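Cyclic GMP-AMP synthase-like receptor (Tribolium castaneum, PDB 7LT2) senses double-stranded RNA in the cytoplasm and makes the cyclic dinucleotide 2',3'-cGAMP from ATP and GTP, a signal that sets off antiviral innate immunity. Local coordinates at residues Tyr279-Lys282 against Thr283-His287; Leu309-Tyr312 against Asn313-Ile316; Ser243-Glu246 against Gln247-Val250. All coordinates share one frame; numbering follows the deposited sequence.

Along the chain contact 3 comes first, on helix 245-251 just after strand 240-243 of the mixed sheet in the nucleotidyltransferase region; contact 1 follows on helix 278-291 and contact 2 on helix 301-318, both in the HhH/H2TH-like region. Centres of contacts 1 and 3 are about 12 Å apart, those of 1 and 2 about 11 Å; contacts 2 and 3, with centres about 23 Å apart, do not touch. Contact 1 is therefore the middle piece: Tyr279 hydrogen-bonds and Lys282 forms a salt bridge to Glu248 of contact 3, while Ile281 and Val284 pack on Tyr312 and Phe315 of contact 2. Contacts 1 and 3 hold residues that probably bind nucleotide, so the likely substrate site spans both regions.

Contact 1 (Tyr279-Lys282 against Thr283-His287); sequences YYIK and TVFLH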
loop_
_atom_site.group_PDB
_atom_site.type_symbol
_atom_site.label_atom_id
_atom_site.label_comp_id
_atom_site.label_asym_id
_atom_site.label_seq_id
_atom_site.Cartn_x
_atom_site.Cartn_y
_atom_site.Cartn_z
ATOM N N TYR A 279 -4.675 7.392 2.411
ATOM C CA TYR A 279 -4.828 6.461 3.527
ATOM C C TYR A 279 -5.738 7.026 4.607
ATOM O O TYR A 279 -6.343 6.259 5.366
ATOM C CB TYR A 279 -3.469 6.091 4.127
ATOM C CG TYR A 279 -3.558 4.995 5.178
ATOM C CD1 TYR A 279 -3.903 3.691 4.828
ATOM C CD2 TYR A 279 -3.309 5.267 6.516
ATOM C CE1 TYR A 279 -3.986 2.685 5.788
ATOM C CE2 TYR A 279 -3.385 4.270 7.478
ATOM C CZ TYR A 279 -3.730 2.985 7.112
ATOM O OH TYR A 279 -3.801 2.006 8.082
ATOM N N TYR A 280 -5.845 8.354 4.698
ATOM C CA TYR A 280 -6.756 8.941 5.675
ATOM C C TYR A 280 -8.203 8.652 5.302
ATOM O O TYR A 280 -9.046 8.430 6.180
ATOM C CB TYR A 280 -6.525 10.453 5.795
ATOM C CG TYR A 280 -5.086 10.864 6.057
ATOM C CD1 TYR A 280 -4.142 9.948 6.505
ATOM C CD2 TYR A 280 -4.681 12.174 5.856
ATOM C CE1 TYR A 280 -2.830 10.326 6.735
ATOM C CE2 TYR A 280 -3.374 12.564 6.089
ATOM C CZ TYR A 280 -2.454 11.634 6.527
ATOM O OH TYR A 280 -1.150 12.013 6.757
ATOM N N ILE A 281 -8.510 8.655 4.001
ATOM C CA ILE A 281 -9.848 8.278 3.552
ATOM C C ILE A 281 -10.086 6.792 3.781
ATOM O O ILE A 281 -11.150 6.386 4.265
ATOM C CB ILE A 281 -10.042 8.666 2.076
ATOM C CG1 ILE A 281 -10.026 10.188 1.925
ATOM C CG2 ILE A 281 -11.354 8.105 1.538
ATOM C CD1 ILE A 281 -9.909 10.653 0.489
ATOM N N LYS A 282 -9.099 5.956 3.437
ATOM C CA LYS A 282 -9.202 4.527 3.729
ATOM C C LYS A 282 -9.466 4.296 5.211
ATOM O O LYS A 282 -10.315 3.475 5.580
ATOM C CB LYS A 282 -7.921 3.810 3.296
ATOM C CG LYS A 282 -8.014 2.284 3.315
ATOM C CD LYS A 282 -6.646 1.644 3.107
ATOM C CE LYS A 282 -6.743 0.122 3.051
ATOM N NZ LYS A 282 -5.391 -0.510 3.046
ATOM N N THR A 283 -8.766 5.042 6.074
ATOM C CA THR A 283 -8.934 4.894 7.516
ATOM C C THR A 283 -10.346 5.258 7.952
ATOM O O THR A 283 -10.936 4.578 8.800
ATOM C CB THR A 283 -7.905 5.754 8.254
ATOM O OG1 THR A 283 -6.582 5.286 7.955
ATOM C CG2 THR A 283 -8.131 5.689 9.760
ATOM N N VAL A 284 -10.902 6.339 7.398
ATOM C CA VAL A 284 -12.283 6.697 7.711
ATOM C C VAL A 284 -13.219 5.538 7.384
ATOM O O VAL A 284 -14.119 5.207 8.166
ATOM C CB VAL A 284 -12.684 7.987 6.970
ATOM C CG1 VAL A 284 -14.190 8.175 6.981
ATOM C CG2 VAL A 284 -11.998 9.190 7.605
ATOM N N PHE A 285 -13.000 4.872 6.247
ATOM C CA PHE A 285 -13.870 3.755 5.886
ATOM C C PHE A 285 -13.678 2.550 6.804
ATOM O O PHE A 285 -14.648 1.835 7.077
ATOM C CB PHE A 285 -13.665 3.364 4.419
ATOM C CG PHE A 285 -14.541 4.133 3.472
ATOM C CD1 PHE A 285 -14.197 5.421 3.087
ATOM C CD2 PHE A 285 -15.727 3.584 2.997
ATOM C CE1 PHE A 285 -15.006 6.142 2.227
ATOM C CE2 PHE A 285 -16.543 4.298 2.135
ATOM C CZ PHE A 285 -16.184 5.581 1.749
ATOM N N LEU A 286 -12.460 2.314 7.304
ATOM C CA LEU A 286 -12.280 1.277 8.320
ATOM C C LEU A 286 -13.124 1.570 9.555
ATOM O O LEU A 286 -13.762 0.667 10.109
ATOM C CB LEU A 286 -10.802 1.143 8.700
ATOM C CG LEU A 286 -9.829 0.649 7.630
ATOM C CD1 LEU A 286 -8.411 0.646 8.169
ATOM C CD2 LEU A 286 -10.217 -0.748 7.146
ATOM N N HIS A 287 -13.151 2.832 9.995
ATOM C CA HIS A 287 -14.010 3.203 11.114
ATOM C C HIS A 287 -15.481 3.024 10.770
ATOM O O HIS A 287 -16.265 2.554 11.602
ATOM C CB HIS A 287 -13.735 4.646 11.532
ATOM C CG HIS A 287 -12.404 4.836 12.178
ATOM N ND1 HIS A 287 -12.047 4.190 13.342
ATOM C CD2 HIS A 287 -11.338 5.590 11.822
ATOM C CE1 HIS A 287 -10.820 4.545 13.680
ATOM N NE2 HIS A 287 -10.369 5.395 12.776
HETATM O O HOH W 1 -5.706 3.503 9.833
#
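Thr283 folds back on Tyr279 one turn earlier in helix 278-291, the classic i to i-4 contact of a helical threonine; Tyr279 to Lys282 probably bind ATP, and Thr283 follows directly after them. Its CB lies 3.3 Å from Tyr279 O. From there OG1, set beside the backbone N by chi1 of -64°, donates a 2.8 Å hydrogen bond to Tyr279 O. The same oxygen accepts Thr283 N, and the two donors arrive from opposite faces of the carbonyl plane. A threonine suits the place because its short beta-hydroxyl reaches the carbonyl one turn back along the same helix.

Thr283 OG1 also sits 3.4 Å from Tyr279 CE2. With CG anti to the backbone N (chi1 -173°) the tyrosine ring brings a face under this hydroxyl, toward the rim, the two side chains crossing obliquely. Tyr279 OH goes on to Glu248, as does the extended chain of Lys282, whose NZ also forms a salt bridge with Asp61. On the helix's other flank Ile281 CG2 meets Phe285 CE1 at 4.2 Å, both facing helix 258-272. A water gives one proton to Tyr279 OH at 3.0 Å and another to Thr283 OG1 at 2.7 Å.

Contact 2 (Leu309-Tyr312 against Asn313-Ile316); sequences LREY and NEFI
Tyr312 and Ile316, Glu311 and Phe315 meet as i to i+4 neighbours on successive turns of helix 301-318, a local contact with one flank buried against other helices and another reaching solvent. On the buried flank Ile316 CG1 lies over the rim of one face of the Tyr312 ring, 4.1 Å from CE1. A chi1 of 169°, which sets CG opposite the backbone N, makes the ring stand out from the helix, leaning toward its later end, and offer that face to Ile316. A branched aliphatic chain suits the spot, since the contact is purely apolar. At the far end of the ring Tyr312 OH is hydrogen-bonded to His273, so the phenol combines an apolar body with a satisfied polar tip.

All this belongs to the helical bundle of the HhH/H2TH-like region, where helix 301-318 packs against helices 278-291, 337-354 and 258-272. Tyr312 touches Ile281 of the first and Ile347 of the second, while Phe315 rests on Val284.

The Phe315 ring turns an edge to the preceding turn: CD2 is 3.2 Å from Glu311 O, which lies near the ring plane and also accepts the Phe315 N-H. Further out, CE2 comes 3.8 Å from Glu311 OE1, the carboxylate bent back at chi2 and its plane 67° from the ring. The other carboxylate oxygen, OE2, is 3.9 Å from Glu314 CG, with the two acid chains crossing at about a right angle. The carboxylates are near but not in contact, Glu311 OE2 being 5.8 Å from Glu314 OE2, and the exposed setting of Glu314 probably eases any repulsion through solvent.

Glu314 CG passes 3.3 Å from Arg310 O; its carboxylate leads away, and a water joins OE2 back to Arg310 O. Arg310 itself extends away to form a salt bridge with Glu355.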
loop_
_atom_site.group_PDB
_atom_site.type_symbol
_atom_site.label_atom_id
_atom_site.label_comp_id
_atom_site.label_asym_id
_atom_site.label_seq_id
_atom_site.Cartn_x
_atom_site.Cartn_y
_atom_site.Cartn_z
ATOM N N LEU A 309 -19.769 10.122 2.591
ATOM C CA LEU A 309 -19.233 11.461 2.362
ATOM C C LEU A 309 -19.556 12.387 3.528
ATOM O O LEU A 309 -18.699 13.159 3.971
ATOM C CB LEU A 309 -19.777 12.037 1.054
ATOM C CG LEU A 309 -19.367 13.475 0.700
ATOM C CD1 LEU A 309 -17.857 13.620 0.524
ATOM C CD2 LEU A 309 -20.092 13.951 -0.553
ATOM N N ARG A 310 -20.786 12.315 4.043
ATOM C CA ARG A 310 -21.157 13.107 5.212
ATOM C C ARG A 310 -20.305 12.748 6.425
ATOM O O ARG A 310 -19.857 13.636 7.163
ATOM C CB ARG A 310 -22.640 12.903 5.527
ATOM C CG ARG A 310 -23.591 13.497 4.499
ATOM C CD ARG A 310 -25.038 13.272 4.911
ATOM N NE ARG A 310 -25.975 13.664 3.865
ATOM C CZ ARG A 310 -26.444 14.893 3.700
ATOM N NH1 ARG A 310 -26.084 15.884 4.500
ATOM N NH2 ARG A 310 -27.296 15.133 2.707
ATOM N N GLU A 311 -20.082 11.444 6.653
ATOM C CA GLU A 311 -19.311 11.009 7.818
ATOM C C GLU A 311 -17.833 11.362 7.656
ATOM O O GLU A 311 -17.172 11.744 8.630
ATOM C CB GLU A 311 -19.518 9.504 8.056
ATOM C CG GLU A 311 -20.483 9.183 9.196
ATOM C CD GLU A 311 -19.953 9.632 10.536
ATOM O OE1 GLU A 311 -18.978 9.013 11.017
ATOM O OE2 GLU A 311 -20.511 10.604 11.099
ATOM N N TYR A 312 -17.308 11.251 6.432
ATOM C CA TYR A 312 -15.958 11.721 6.129
ATOM C C TYR A 312 -15.799 13.201 6.470
ATOM O O TYR A 312 -14.794 13.605 7.069
ATOM C CB TYR A 312 -15.661 11.445 4.651
ATOM C CG TYR A 312 -14.419 12.084 4.074
ATOM C CD1 TYR A 312 -13.161 11.776 4.567
ATOM C CD2 TYR A 312 -14.507 12.954 2.996
ATOM C CE1 TYR A 312 -12.024 12.347 4.025
ATOM C CE2 TYR A 312 -13.380 13.524 2.444
ATOM C CZ TYR A 312 -12.142 13.216 2.959
ATOM O OH TYR A 312 -11.022 13.787 2.401
ATOM N N ASN A 313 -16.796 14.018 6.122
ATOM C CA ASN A 313 -16.739 15.433 6.470
ATOM C C ASN A 313 -16.718 15.648 7.979
ATOM O O ASN A 313 -16.057 16.576 8.462
ATOM C CB ASN A 313 -17.918 16.177 5.844
ATOM C CG ASN A 313 -17.689 17.671 5.780
ATOM O OD1 ASN A 313 -16.549 18.131 5.794
ATOM N ND2 ASN A 313 -18.769 18.436 5.713
ATOM N N GLU A 314 -17.422 14.805 8.743
ATOM C CA GLU A 314 -17.431 14.967 10.197
ATOM C C GLU A 314 -16.059 14.685 10.802
ATOM O O GLU A 314 -15.659 15.343 11.771
ATOM C CB GLU A 314 -18.489 14.061 10.827
ATOM C CG GLU A 314 -19.913 14.385 10.415
ATOM C CD GLU A 314 -20.371 15.750 10.896
ATOM O OE1 GLU A 314 -19.728 16.313 11.810
ATOM O OE2 GLU A 314 -21.378 16.261 10.358
ATOM N N PHE A 315 -15.336 13.698 10.266
ATOM C CA PHE A 315 -13.959 13.469 10.699
ATOM C C PHE A 315 -13.093 14.692 10.435
ATOM O O PHE A 315 -12.325 15.126 11.300
ATOM C CB PHE A 315 -13.371 12.250 9.986
ATOM C CG PHE A 315 -13.759 10.928 10.600
ATOM C CD1 PHE A 315 -13.041 10.402 11.663
ATOM C CD2 PHE A 315 -14.820 10.198 10.091
ATOM C CE1 PHE A 315 -13.386 9.179 12.221
ATOM C CE2 PHE A 315 -15.168 8.977 10.638
ATOM C CZ PHE A 315 -14.450 8.466 11.707
ATOM N N ILE A 316 -13.196 15.254 9.230
ATOM C CA ILE A 316 -12.393 16.418 8.872
ATOM C C ILE A 316 -12.756 17.603 9.757
ATOM O O ILE A 316 -11.880 18.294 10.291
ATOM C CB ILE A 316 -12.570 16.753 7.380
ATOM C CG1 ILE A 316 -12.106 15.588 6.501
ATOM C CG2 ILE A 316 -11.808 18.020 7.021
ATOM C CD1 ILE A 316 -10.627 15.301 6.604
HETATM O O HOH W 2 -21.430 15.979 7.674
#

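Contact 3 (Ser243-Glu246 against Gln247-Val250); sequences SFQE and QERV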
loop_
_atom_site.group_PDB
_atom_site.type_symbol
_atom_site.label_atom_id
_atom_site.label_comp_id
_atom_site.label_asym_id
_atom_site.label_seq_id
_atom_site.Cartn_x
_atom_site.Cartn_y
_atom_site.Cartn_z
ATOM N N SER A 243 2.514 -2.826 9.528
ATOM C CA SER A 243 1.620 -3.001 8.393
ATOM C C SER A 243 0.578 -4.052 8.749
ATOM O O SER A 243 0.907 -5.228 8.948
ATOM C CB SER A 243 2.373 -3.392 7.129
ATOM O OG SER A 243 1.444 -3.627 6.080
ATOM N N PHE A 244 -0.674 -3.613 8.843
ATOM C CA PHE A 244 -1.824 -4.495 8.954
ATOM C C PHE A 244 -2.622 -4.499 7.653
ATOM O O PHE A 244 -3.838 -4.716 7.655
ATOM C CB PHE A 244 -2.687 -4.079 10.144
ATOM C CG PHE A 244 -1.942 -4.075 11.459
ATOM C CD1 PHE A 244 -1.478 -5.261 12.006
ATOM C CD2 PHE A 244 -1.698 -2.891 12.138
ATOM C CE1 PHE A 244 -0.785 -5.271 13.211
ATOM C CE2 PHE A 244 -1.011 -2.889 13.344
ATOM C CZ PHE A 244 -0.553 -4.085 13.882
ATOM N N GLN A 245 -1.927 -4.264 6.533
ATOM C CA GLN A 245 -2.587 -4.154 5.234
ATOM C C GLN A 245 -3.240 -5.460 4.803
ATOM O O GLN A 245 -4.219 -5.438 4.050
ATOM C CB GLN A 245 -1.590 -3.723 4.161
ATOM C CG GLN A 245 -0.978 -2.354 4.353
ATOM C CD GLN A 245 0.130 -2.104 3.349
ATOM O OE1 GLN A 245 -0.116 -1.604 2.250
ATOM N NE2 GLN A 245 1.359 -2.473 3.715
ATOM N N GLU A 246 -2.699 -6.605 5.225
ATOM C CA GLU A 246 -3.340 -7.860 4.856
ATOM C C GLU A 246 -4.709 -7.980 5.513
ATOM O O GLU A 246 -5.673 -8.425 4.877
ATOM C CB GLU A 246 -2.449 -9.048 5.224
ATOM C CG GLU A 246 -2.840 -10.331 4.490
ATOM C CD GLU A 246 -1.642 -11.188 4.120
ATOM O OE1 GLU A 246 -0.589 -11.055 4.773
ATOM O OE2 GLU A 246 -1.757 -11.992 3.172
ATOM N N GLN A 247 -4.820 -7.549 6.772
ATOM C CA GLN A 247 -6.108 -7.559 7.460
ATOM C C GLN A 247 -7.040 -6.477 6.925
ATOM O O GLN A 247 -8.248 -6.709 6.790
ATOM C CB GLN A 247 -5.895 -7.384 8.963
ATOM C CG GLN A 247 -5.261 -8.598 9.641
ATOM C CD GLN A 247 -3.751 -8.652 9.479
ATOM O OE1 GLN A 247 -3.111 -7.658 9.120
ATOM N NE2 GLN A 247 -3.173 -9.817 9.751
ATOM N N GLU A 248 -6.504 -5.288 6.627
ATOM C CA GLU A 248 -7.330 -4.230 6.045
ATOM C C GLU A 248 -7.949 -4.672 4.726
ATOM O O GLU A 248 -9.101 -4.331 4.424
ATOM C CB GLU A 248 -6.499 -2.960 5.837
ATOM C CG GLU A 248 -6.104 -2.252 7.119
ATOM C CD GLU A 248 -5.130 -1.106 6.888
ATOM O OE1 GLU A 248 -4.925 -0.713 5.721
ATOM O OE2 GLU A 248 -4.580 -0.587 7.880
ATOM N N ARG A 249 -7.195 -5.417 3.918
ATOM C CA ARG A 249 -7.710 -5.857 2.625
ATOM C C ARG A 249 -8.904 -6.790 2.793
ATOM O O ARG A 249 -9.839 -6.761 1.984
ATOM C CB ARG A 249 -6.596 -6.534 1.823
ATOM C CG ARG A 249 -6.986 -6.859 0.388
ATOM C CD ARG A 249 -5.764 -7.145 -0.457
ATOM N NE ARG A 249 -4.907 -5.971 -0.598
ATOM C CZ ARG A 249 -3.653 -6.014 -1.025
ATOM N NH1 ARG A 249 -3.078 -7.155 -1.364
ATOM N NH2 ARG A 249 -2.954 -4.882 -1.105
ATOM N N VAL A 250 -8.896 -7.627 3.835
ATOM C CA VAL A 250 -10.045 -8.497 4.090
ATOM C C VAL A 250 -11.229 -7.681 4.597
ATOM O O VAL A 250 -12.377 -7.914 4.195
ATOM C CB VAL A 250 -9.667 -9.619 5.076
ATOM C CG1 VAL A 250 -10.865 -10.538 5.340
ATOM C CG2 VAL A 250 -8.495 -10.418 4.536
HETATM O O HOH W 3 -0.647 -7.283 7.564
HETATM O O HOH W 4 -1.787 -1.019 7.994
HETATM O O HOH W 5 -2.485 -2.192 0.567
#
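Phe244 and Glu248 make the first i to i+4 bond of helix 245-251: Glu248 N reaches Phe244 O at 2.9 Å. Phe244 thus occupies the N-cap position. Arg249 N follows with a bond to Gln245 O, and Val250 N reaches Glu246 O only weakly.

One side-chain bond joins the strand end to the helix start. Gln245 NE2 donates to Ser243 OG at 2.6 Å, with the oxygen in the amide plane, which fixes the turn of the glutamine head; the bond from Gln245 N to the same OG is weak. The long glutamine chain lets its amide turn back two residues to the short serine hydroxyl at the end of strand 240-243.

Three waters do further joining. One lies 2.9 Å from Gln247 OE1 and accepts Glu246 N; another links Phe244 N to Glu248 OE2, which accepts its proton at 2.8 Å. The third lies between Gln245 OE1 and Arg249 NH2, the latter bond being weak.

Among van der Waals contacts, Gln247 OE1 meets the edge of the Phe244 ring and sits 3.7 Å from its CB. The chain bends at chi2 (81°) to bring the amide back there, its plane 70° from the ring, while NE2 donates to Lys219 O and Glu221 O.

The charged ends are paired within the chain: Arg249 with Asp61, Glu246 with Arg52. Both oxygens of Glu248 are engaged, OE2 by Trp325 and the water besides the tie of the carboxylate to helix 278-291, which should hold its rotation in this probable nucleotide-binding helix.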